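Protein archease (PDB 1J5U) probably activates the tRNA-splicing ligase complex by promoting guanylylation of its catalytic subunit RtcB, and binds a calcium ion. Local coordinates at residues N41-E46 and D75-I80. Numbering follows the deposited sequence.
Sequences NILLEE and DWILEI
Within helix 66-81, the carbonyl O of Trp-76 accepts the backbone N-H of Ile-80 at 2.8 Å (N to O), a bond closing one turn of helix, which brings both side chains to the face met by Leu-43 of helix 32-47. No hydrogen bond or salt bridge crosses between 41-46 and 75-80: the contact is wholly apolar, and Leu-43 carries one side of it alone. Its chi2 of 179° places CD1 anti to CA, extending the chain toward Trp-76, while CD2 turns to Ile-77. Leu-43 CD1 meets the indole of Trp-76 at the ring edge, in plane, 3.9 Å from CE3, and lies 4.0 Å from Trp-76 CB. The other methyl, Leu-43 CD2, touches Ile-77 CG1 at 4.0 Å, the two side chains crossing at about a right angle. Ile-80 comes in with its terminal methyl, CD1, which is 4.1 Å from Leu-43 CB. The short segments run roughly parallel, their axes 32° apart and 11.6 Å away at closest approach, a separation bridged by these side chains. Trp-76 also meets Tyr-60, edge-to-face, and Phe-100, while Asp-75 and Glu-79 form salt bridges to Lys-58. The contact joins two helices in the buried core of the archease fold; the calcium ion, about 12 Å from the Ile-77 side chain, takes no part. The helix pairing here rests on van der Waals fit and the burial of apolar surface.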
ATOM      1  N   ASN A  41       1.763   2.828   5.880  1.00 13.70           N
ATOM      2  CA  ASN A  41       3.064   2.936   6.536  1.00 15.09           C
ATOM      3  C   ASN A  41       4.193   2.384   5.656  1.00 14.10           C
ATOM      4  O   ASN A  41       5.250   2.993   5.554  1.00 16.90           O
ATOM      5  CB  ASN A  41       3.049   2.199   7.892  1.00 14.19           C
ATOM      6  CG  ASN A  41       2.166   2.884   8.912  1.00 15.05           C
ATOM      7  OD1 ASN A  41       1.798   4.047   8.737  1.00 13.88           O
ATOM      8  ND2 ASN A  41       1.826   2.174   9.992  1.00 14.52           N
ATOM      9  N   ILE A  42       3.958   1.242   5.022  1.00 13.98           N
ATOM     10  CA  ILE A  42       4.950   0.618   4.152  1.00 14.11           C
ATOM     11  C   ILE A  42       5.322   1.529   2.976  1.00 15.87           C
ATOM     12  O   ILE A  42       6.513   1.739   2.699  1.00 13.79           O
ATOM     13  CB  ILE A  42       4.435  -0.751   3.599  1.00 14.45           C
ATOM     14  CG1 ILE A  42       4.359  -1.790   4.738  1.00 12.29           C
ATOM     15  CG2 ILE A  42       5.363  -1.251   2.467  1.00 16.34           C
ATOM     16  CD1 ILE A  42       3.768  -3.136   4.318  1.00 12.43           C
ATOM     17  N   LEU A  43       4.304   2.072   2.296  1.00 14.29           N
ATOM     18  CA  LEU A  43       4.518   2.960   1.156  1.00 15.81           C
ATOM     19  C   LEU A  43       5.375   4.188   1.507  1.00 16.93           C
ATOM     20  O   LEU A  43       6.328   4.523   0.786  1.00 19.84           O
ATOM     21  CB  LEU A  43       3.151   3.412   0.560  1.00 13.97           C
ATOM     22  CG  LEU A  43       2.281   2.323  -0.099  1.00 14.41           C
ATOM     23  CD1 LEU A  43       0.968   2.947  -0.606  1.00 17.12           C
ATOM     24  CD2 LEU A  43       3.043   1.673  -1.280  1.00 16.61           C
ATOM     25  N   LEU A  44       5.051   4.846   2.613  1.00 18.16           N
ATOM     26  CA  LEU A  44       5.785   6.035   3.070  1.00 18.77           C
ATOM     27  C   LEU A  44       7.228   5.711   3.484  1.00 21.91           C
ATOM     28  O   LEU A  44       8.174   6.436   3.151  1.00 21.02           O
ATOM     29  CB  LEU A  44       5.077   6.652   4.277  1.00 20.93           C
ATOM     30  CG  LEU A  44       3.654   7.156   4.013  1.00 23.08           C
ATOM     31  CD1 LEU A  44       3.030   7.685   5.300  1.00 22.47           C
ATOM     32  CD2 LEU A  44       3.719   8.240   2.960  1.00 22.78           C
ATOM     33  N   GLU A  45       7.375   4.623   4.221  1.00 20.39           N
ATOM     34  CA  GLU A  45       8.680   4.192   4.705  1.00 23.89           C
ATOM     35  C   GLU A  45       9.579   3.678   3.583  1.00 23.59           C
ATOM     36  O   GLU A  45      10.728   4.101   3.458  1.00 23.40           O
ATOM     37  CB  GLU A  45       8.484   3.104   5.765  1.00 25.26           C
ATOM     38  CG  GLU A  45       9.712   2.239   6.041  1.00 29.61           C
ATOM     39  CD  GLU A  45       9.344   0.988   6.829  1.00 30.79           C
ATOM     40  OE1 GLU A  45       8.753   1.135   7.916  1.00 30.48           O
ATOM     41  OE2 GLU A  45       9.642  -0.132   6.355  1.00 32.17           O
ATOM     42  N   GLU A  46       9.044   2.782   2.759  1.00 22.12           N
ATOM     43  CA  GLU A  46       9.802   2.188   1.670  1.00 23.06           C
ATOM     44  C   GLU A  46      10.242   3.235   0.648  1.00 23.84           C
ATOM     45  O   GLU A  46      11.372   3.193   0.130  1.00 21.90           O
ATOM     46  CB  GLU A  46       8.946   1.094   1.015  1.00 25.81           C
ATOM     47  CG  GLU A  46       9.590   0.328  -0.108  1.00 31.44           C
ATOM     48  CD  GLU A  46      10.897  -0.312   0.295  1.00 32.80           C
ATOM     49  OE1 GLU A  46      10.995  -0.849   1.419  1.00 35.75           O
ATOM     50  OE2 GLU A  46      11.823  -0.284  -0.525  1.00 35.82           O
ATOM     51  N   ASP A  75      -4.511   2.331  -5.860  1.00 14.07           N
ATOM     52  CA  ASP A  75      -4.939   3.670  -6.209  1.00 15.82           C
ATOM     53  C   ASP A  75      -4.035   4.654  -5.468  1.00 14.58           C
ATOM     54  O   ASP A  75      -3.692   5.692  -6.005  1.00 15.66           O
ATOM     55  CB  ASP A  75      -6.399   3.929  -5.842  1.00 16.28           C
ATOM     56  CG  ASP A  75      -6.863   5.270  -6.374  1.00 18.88           C
ATOM     57  OD1 ASP A  75      -7.077   6.209  -5.591  1.00 17.41           O
ATOM     58  OD2 ASP A  75      -6.946   5.384  -7.601  1.00 19.25           O
ATOM     59  N   TRP A  76      -3.617   4.306  -4.249  1.00 14.07           N
ATOM     60  CA  TRP A  76      -2.709   5.159  -3.489  1.00 14.67           C
ATOM     61  C   TRP A  76      -1.368   5.303  -4.221  1.00 14.97           C
ATOM     62  O   TRP A  76      -0.744   6.353  -4.180  1.00 14.54           O
ATOM     63  CB  TRP A  76      -2.412   4.586  -2.101  1.00 14.84           C
ATOM     64  CG  TRP A  76      -3.567   4.583  -1.146  1.00 13.70           C
ATOM     65  CD1 TRP A  76      -4.800   5.164  -1.327  1.00 14.56           C
ATOM     66  CD2 TRP A  76      -3.605   3.944   0.132  1.00 14.92           C
ATOM     67  NE1 TRP A  76      -5.599   4.919  -0.240  1.00 12.99           N
ATOM     68  CE2 TRP A  76      -4.891   4.174   0.675  1.00 14.93           C
ATOM     69  CE3 TRP A  76      -2.668   3.198   0.882  1.00 14.06           C
ATOM     70  CZ2 TRP A  76      -5.274   3.685   1.936  1.00 14.84           C
ATOM     71  CZ3 TRP A  76      -3.053   2.714   2.147  1.00 13.27           C
ATOM     72  CH2 TRP A  76      -4.345   2.961   2.654  1.00 15.20           C
ATOM     73  N   ILE A  77      -0.913   4.220  -4.840  1.00 15.57           N
ATOM     74  CA  ILE A  77       0.337   4.236  -5.602  1.00 16.04           C
ATOM     75  C   ILE A  77       0.169   5.173  -6.822  1.00 16.23           C
ATOM     76  O   ILE A  77       1.093   5.881  -7.196  1.00 17.48           O
ATOM     77  CB  ILE A  77       0.711   2.803  -6.048  1.00 16.60           C
ATOM     78  CG1 ILE A  77       1.220   2.022  -4.814  1.00 16.95           C
ATOM     79  CG2 ILE A  77       1.772   2.845  -7.171  1.00 20.20           C
ATOM     80  CD1 ILE A  77       1.158   0.486  -4.930  1.00 18.35           C
ATOM     81  N   LEU A  78      -1.019   5.184  -7.414  1.00 18.52           N
ATOM     82  CA  LEU A  78      -1.297   6.055  -8.558  1.00 19.30           C
ATOM     83  C   LEU A  78      -1.220   7.487  -8.041  1.00 19.93           C
ATOM     84  O   LEU A  78      -0.573   8.337  -8.650  1.00 20.31           O
ATOM     85  CB  LEU A  78      -2.690   5.774  -9.148  1.00 20.90           C
ATOM     86  CG  LEU A  78      -3.186   6.669 -10.308  1.00 22.19           C
ATOM     87  CD1 LEU A  78      -2.202   6.630 -11.510  1.00 21.75           C
ATOM     88  CD2 LEU A  78      -4.563   6.189 -10.747  1.00 22.56           C
ATOM     89  N   GLU A  79      -1.857   7.751  -6.903  1.00 18.42           N
ATOM     90  CA  GLU A  79      -1.815   9.090  -6.328  1.00 18.19           C
ATOM     91  C   GLU A  79      -0.386   9.497  -6.011  1.00 20.12           C
ATOM     92  O   GLU A  79       0.002  10.678  -6.188  1.00 19.72           O
ATOM     93  CB  GLU A  79      -2.675   9.167  -5.053  1.00 15.02           C
ATOM     94  CG  GLU A  79      -4.180   9.225  -5.332  1.00 17.08           C
ATOM     95  CD  GLU A  79      -4.569  10.479  -6.103  1.00 16.87           C
ATOM     96  OE1 GLU A  79      -3.895  11.518  -5.917  1.00 18.49           O
ATOM     97  OE2 GLU A  79      -5.549  10.421  -6.878  1.00 18.93           O
ATOM     98  N   ILE A  80       0.407   8.543  -5.515  1.00 20.46           N
ATOM     99  CA  ILE A  80       1.794   8.864  -5.194  1.00 20.29           C
ATOM    100  C   ILE A  80       2.505   9.313  -6.490  1.00 20.27           C
ATOM    101  O   ILE A  80       3.274  10.273  -6.470  1.00 20.11           O
ATOM    102  CB  ILE A  80       2.533   7.658  -4.547  1.00 21.29           C
ATOM    103  CG1 ILE A  80       2.127   7.538  -3.066  1.00 21.51           C
ATOM    104  CG2 ILE A  80       4.080   7.852  -4.638  1.00 19.70           C
ATOM    105  CD1 ILE A  80       2.673   6.301  -2.371  1.00 22.09           C
TER